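PDB 3NUF: PRD-containing transcription regulator from Lactobacillus casei, which probably regulates transcription through a PTS regulation domain (PRD), a helical module that in related regulators is controlled by phosphorylation from the sugar phosphotransferase system. Local coordinates for residues A80-Q84 / K85-L89; K37-A41 / A42-F46. All blocks are in the same frame, centred on the assembly; numbering follows the deposited sequence.

Contact 1: A80-Q84 / K85-L89; sequences AEVSQ and KSLDL
The N-terminal cap of helix 84-97 is built here, with S83 at the N-cap position and its hydroxyl directed at the first-turn amide of S86. S83 OG accepts a weak bond from S86 N at 3.3 Å; the chi1 of 71° sets OG between the backbone N and the carbonyl carbon, where it can face that amide. The same oxygen has a stronger partner in E113 of helix 104-115, which also binds S86 OG. The first helical bond is nearly straight, L87 N to S83 O at 3.1 Å with 168° at the hydrogen. One residue on, Q84 bends at chi2 (68°) and brings NE2 to 3.0 Å from D88 OD1; the carboxylate oxygen lies close to the amide plane of Q84, yet is approached from above its own plane. On the apolar side V82 CG1 lies 3.8 Å from L87 CG. An alanine in place of L87 removes CG and both methyls and is likely to leave V82 CG1 without its leucine neighbour, opening a gap between the incoming loop and the first turn. With the single oxygen OE1 of E113 bonded to both S83 OG and S86 OG, the capping chemistry probably fixes this helix start against helix 104-115.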
loop_
_atom_site.group_PDB
_atom_site.type_symbol
_atom_site.label_atom_id
_atom_site.label_comp_id
_atom_site.label_asym_id
_atom_site.label_seq_id
_atom_site.Cartn_x
_atom_site.Cartn_y
_atom_site.Cartn_z
ATOM N N ALA A 80 10.254 -10.596 10.940
ATOM C CA ALA A 80 9.723 -11.502 11.948
ATOM C C ALA A 80 8.956 -10.762 13.009
ATOM O O ALA A 80 8.005 -11.331 13.539
ATOM C CB ALA A 80 10.915 -12.235 12.633
ATOM N N GLU A 81 9.354 -9.573 13.374
ATOM C CA GLU A 81 8.669 -8.843 14.449
ATOM C C GLU A 81 7.657 -7.779 14.013
ATOM O O GLU A 81 7.096 -7.051 14.820
ATOM C CB GLU A 81 9.718 -8.354 15.442
ATOM C CG GLU A 81 10.407 -9.595 16.210
ATOM C CD GLU A 81 9.416 -10.508 16.987
ATOM O OE1 GLU A 81 8.716 -9.966 17.878
ATOM O OE2 GLU A 81 9.347 -11.747 16.715
ATOM N N VAL A 82 7.323 -7.767 12.730
ATOM C CA VAL A 82 6.186 -6.956 12.249
ATOM C C VAL A 82 4.877 -7.543 12.740
ATOM O O VAL A 82 4.687 -8.735 12.739
ATOM C CB VAL A 82 6.184 -6.874 10.707
ATOM C CG1 VAL A 82 4.980 -6.113 10.228
ATOM C CG2 VAL A 82 7.465 -6.257 10.220
ATOM N N SER A 83 3.962 -6.711 13.205
ATOM C CA SER A 83 2.721 -7.227 13.728
ATOM C C SER A 83 1.936 -7.983 12.679
ATOM O O SER A 83 1.929 -7.633 11.485
ATOM C CB SER A 83 1.856 -6.104 14.268
ATOM O OG SER A 83 1.279 -5.239 13.264
ATOM N N GLN A 84 1.210 -8.989 13.130
ATOM C CA GLN A 84 0.416 -9.782 12.230
ATOM C C GLN A 84 -0.613 -8.934 11.491
ATOM O O GLN A 84 -0.921 -9.184 10.322
ATOM C CB GLN A 84 -0.263 -10.934 12.974
ATOM C CG GLN A 84 -0.774 -11.984 12.035
ATOM C CD GLN A 84 0.354 -12.675 11.382
ATOM O OE1 GLN A 84 1.228 -13.208 12.076
ATOM N NE2 GLN A 84 0.397 -12.665 10.075
ATOM N N LYS A 85 -1.191 -7.950 12.164
ATOM C CA LYS A 85 -2.230 -7.089 11.588
ATOM C C LYS A 85 -1.646 -6.367 10.375
ATOM O O LYS A 85 -2.272 -6.335 9.295
ATOM C CB LYS A 85 -2.739 -6.123 12.622
ATOM C CG LYS A 85 -3.782 -5.180 12.114
ATOM C CD LYS A 85 -4.318 -4.360 13.328
ATOM C CE LYS A 85 -5.332 -3.387 12.878
ATOM N NZ LYS A 85 -5.940 -2.727 14.069
ATOM N N SER A 86 -0.450 -5.824 10.495
ATOM C CA SER A 86 0.192 -5.150 9.362
ATOM C C SER A 86 0.469 -6.106 8.218
ATOM O O SER A 86 0.309 -5.737 7.062
ATOM C CB SER A 86 1.450 -4.486 9.776
ATOM O OG SER A 86 1.134 -3.336 10.614
ATOM N N LEU A 87 1.000 -7.273 8.532
ATOM C CA LEU A 87 1.325 -8.281 7.507
ATOM C C LEU A 87 0.069 -8.729 6.807
ATOM O O LEU A 87 0.047 -8.904 5.575
ATOM C CB LEU A 87 2.107 -9.440 8.116
ATOM C CG LEU A 87 3.530 -9.161 8.484
ATOM C CD1 LEU A 87 4.028 -10.259 9.510
ATOM C CD2 LEU A 87 4.383 -9.121 7.239
ATOM N N ASP A 88 -1.011 -8.943 7.553
ATOM C CA ASP A 88 -2.271 -9.421 6.958
ATOM C C ASP A 88 -2.886 -8.335 6.053
ATOM O O ASP A 88 -3.409 -8.644 4.977
ATOM C CB ASP A 88 -3.284 -9.805 8.036
ATOM C CG ASP A 88 -2.906 -11.076 8.802
ATOM O OD1 ASP A 88 -1.960 -11.803 8.420
ATOM O OD2 ASP A 88 -3.616 -11.330 9.829
ATOM N N LEU A 89 -2.869 -7.078 6.486
ATOM C CA LEU A 89 -3.378 -6.005 5.636
ATOM C C LEU A 89 -2.537 -5.928 4.367
ATOM O O LEU A 89 -3.084 -5.773 3.255
ATOM C CB LEU A 89 -3.403 -4.670 6.388
ATOM C CG LEU A 89 -4.403 -4.547 7.507
ATOM C CD1 LEU A 89 -4.090 -3.349 8.391
ATOM C CD2 LEU A 89 -5.798 -4.405 6.879
#

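Contact 2: K37-A41 / A42-F46; sequences KLAAA and AEIHF
A39 O is the carbonyl oxygen on which the end of helix 25-41 turns, taking its bond from I44 N at 2.9 Å with 161° at the hydrogen. The amide comes from above the carbonyl plane, 45° out of it, as the chain folds back over the helix end. The second bond of the pair, E43 N to A40 O at 3.0 Å, rises still more steeply from the plane. Together with the positive phi of E43, these two bonds define a Schellman motif with E43 as its C-prime residue. One step earlier, A42 N still reaches L38 O at 3.3 Å in the ordinary helical manner, although A42 is the first residue to leave helical backbone angles.

The reversal lays the outgoing chain alongside the last turn. A39 CB meets I44 CB at 4.0 Å and the F46 ring at CE2, 3.6 Å away, so the small methyl is bordered by a branched side chain and an aromatic one. With CG anti to its carbonyl carbon (chi1 -58°), F46 brings CE2 and CZ to A39 CB, which meets the ring obliquely. H45 approaches from the next position, its NE2 3.9 Å from A40 CB. A40 CA lies 3.5 Å from I44 O in a bent, weak CH...O contact.

Beyond the turn, F46 packs on F112 and A115 of helix 104-115 and on L51 and L54 of helix 48-67, while L38 and I44 both touch L89 of helix 84-97. Three carbonyls of the last turn, L38 O, A39 O and A40 O, thus receive backbone amides of 42-44, and the apolar side chains beneath it join helix 25-41 to the core of the PRD bundle.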
loop_
_atom_site.group_PDB
_atom_site.type_symbol
_atom_site.label_atom_id
_atom_site.label_comp_id
_atom_site.label_asym_id
_atom_site.label_seq_id
_atom_site.Cartn_x
_atom_site.Cartn_y
_atom_site.Cartn_z
ATOM N N LYS A 37 -9.030 3.239 2.726
ATOM C CA LYS A 37 -10.271 2.673 3.296
ATOM C C LYS A 37 -10.095 1.370 4.043
ATOM O O LYS A 37 -10.723 1.103 5.082
ATOM C CB LYS A 37 -11.293 2.550 2.210
ATOM C CG LYS A 37 -11.794 3.920 1.712
ATOM C CD LYS A 37 -12.828 3.781 0.602
ATOM C CE LYS A 37 -12.274 3.488 -0.757
ATOM N NZ LYS A 37 -13.361 3.529 -1.847
ATOM N N LEU A 38 -9.230 0.505 3.520
ATOM C CA LEU A 38 -8.942 -0.751 4.155
ATOM C C LEU A 38 -8.253 -0.476 5.506
ATOM O O LEU A 38 -8.586 -1.042 6.567
ATOM C CB LEU A 38 -7.974 -1.563 3.249
ATOM C CG LEU A 38 -7.590 -2.893 3.830
ATOM C CD1 LEU A 38 -8.783 -3.829 3.896
ATOM C CD2 LEU A 38 -6.502 -3.584 3.003
ATOM N N ALA A 39 -7.265 0.405 5.506
ATOM C CA ALA A 39 -6.535 0.752 6.733
ATOM C C ALA A 39 -7.493 1.386 7.737
ATOM O O ALA A 39 -7.454 1.017 8.913
ATOM C CB ALA A 39 -5.367 1.713 6.403
ATOM N N ALA A 40 -8.365 2.259 7.276
ATOM C CA ALA A 40 -9.346 2.929 8.176
ATOM C C ALA A 40 -10.287 1.908 8.810
ATOM O O ALA A 40 -10.624 2.055 9.987
ATOM C CB ALA A 40 -10.108 3.975 7.412
ATOM N N ALA A 41 -10.686 0.872 8.074
ATOM C CA ALA A 41 -11.511 -0.207 8.679
ATOM C C ALA A 41 -10.743 -0.902 9.820
ATOM O O ALA A 41 -11.342 -1.324 10.830
ATOM C CB ALA A 41 -11.982 -1.201 7.620
ATOM N N ALA A 42 -9.433 -1.038 9.707
ATOM C CA ALA A 42 -8.542 -1.571 10.717
ATOM C C ALA A 42 -8.056 -0.568 11.772
ATOM O O ALA A 42 -7.149 -0.859 12.540
ATOM C CB ALA A 42 -7.318 -2.234 9.997
ATOM N N GLU A 43 -8.639 0.630 11.743
ATOM C CA GLU A 43 -8.311 1.726 12.659
ATOM C C GLU A 43 -6.888 2.214 12.542
ATOM O O GLU A 43 -6.246 2.585 13.525
ATOM C CB GLU A 43 -8.643 1.348 14.119
ATOM C CG GLU A 43 -10.153 1.112 14.340
ATOM C CD GLU A 43 -10.487 0.679 15.786
ATOM O OE1 GLU A 43 -9.807 1.123 16.737
ATOM O OE2 GLU A 43 -11.429 -0.110 15.962
ATOM N N ILE A 44 -6.398 2.229 11.295
ATOM C CA ILE A 44 -5.101 2.766 10.961
ATOM C C ILE A 44 -5.272 3.941 10.037
ATOM O O ILE A 44 -6.048 3.866 9.073
ATOM C CB ILE A 44 -4.282 1.717 10.232
ATOM C CG1 ILE A 44 -4.068 0.510 11.139
ATOM C CG2 ILE A 44 -2.948 2.288 9.751
ATOM C CD1 ILE A 44 -3.492 -0.638 10.471
ATOM N N HIS A 45 -4.582 5.018 10.384
ATOM C CA HIS A 45 -4.620 6.221 9.624
ATOM C C HIS A 45 -3.222 6.686 9.308
ATOM O O HIS A 45 -2.292 6.499 10.114
ATOM C CB HIS A 45 -5.456 7.278 10.372
ATOM C CG HIS A 45 -6.890 6.874 10.529
ATOM N ND1 HIS A 45 -7.347 6.133 11.601
ATOM C CD2 HIS A 45 -7.953 7.028 9.699
ATOM C CE1 HIS A 45 -8.635 5.881 11.441
ATOM N NE2 HIS A 45 -9.026 6.411 10.293
ATOM N N PHE A 46 -3.108 7.276 8.129
ATOM C CA PHE A 46 -1.824 7.800 7.624
ATOM C C PHE A 46 -1.826 9.307 7.736
ATOM O O PHE A 46 -2.801 9.929 7.322
ATOM C CB PHE A 46 -1.619 7.450 6.147
ATOM C CG PHE A 46 -1.664 5.971 5.885
ATOM C CD1 PHE A 46 -0.543 5.203 6.111
ATOM C CD2 PHE A 46 -2.831 5.347 5.418
ATOM C CE1 PHE A 46 -0.558 3.805 5.906
ATOM C CE2 PHE A 46 -2.843 3.961 5.211
ATOM C CZ PHE A 46 -1.707 3.209 5.499
#

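How the contacts relate
From the N terminus, contact 2 comes first: 37-46 ends helix 25-41 and turns the chain toward helix 48-67. After that helix and a further loop, contact 1 at 80-89 opens helix 84-97. Contact 2 closes a tight turn, whereas contact 1 caps a helix start; they are in series, neither nested nor crossed. In space they nevertheless meet, with centres about 14 Å apart. K85 NZ makes a probable hydrogen bond of 2.7 Å to A42 O, and L89 CD1 packs 3.5 Å from I44 CD1, tying the loop after helix 25-41 to helix 84-97; L89 CD2 and L38 CG, 3.8 Å apart, join the two helices directly. Both contacts share F112 of helix 104-115, touched by S86, A39 and F46.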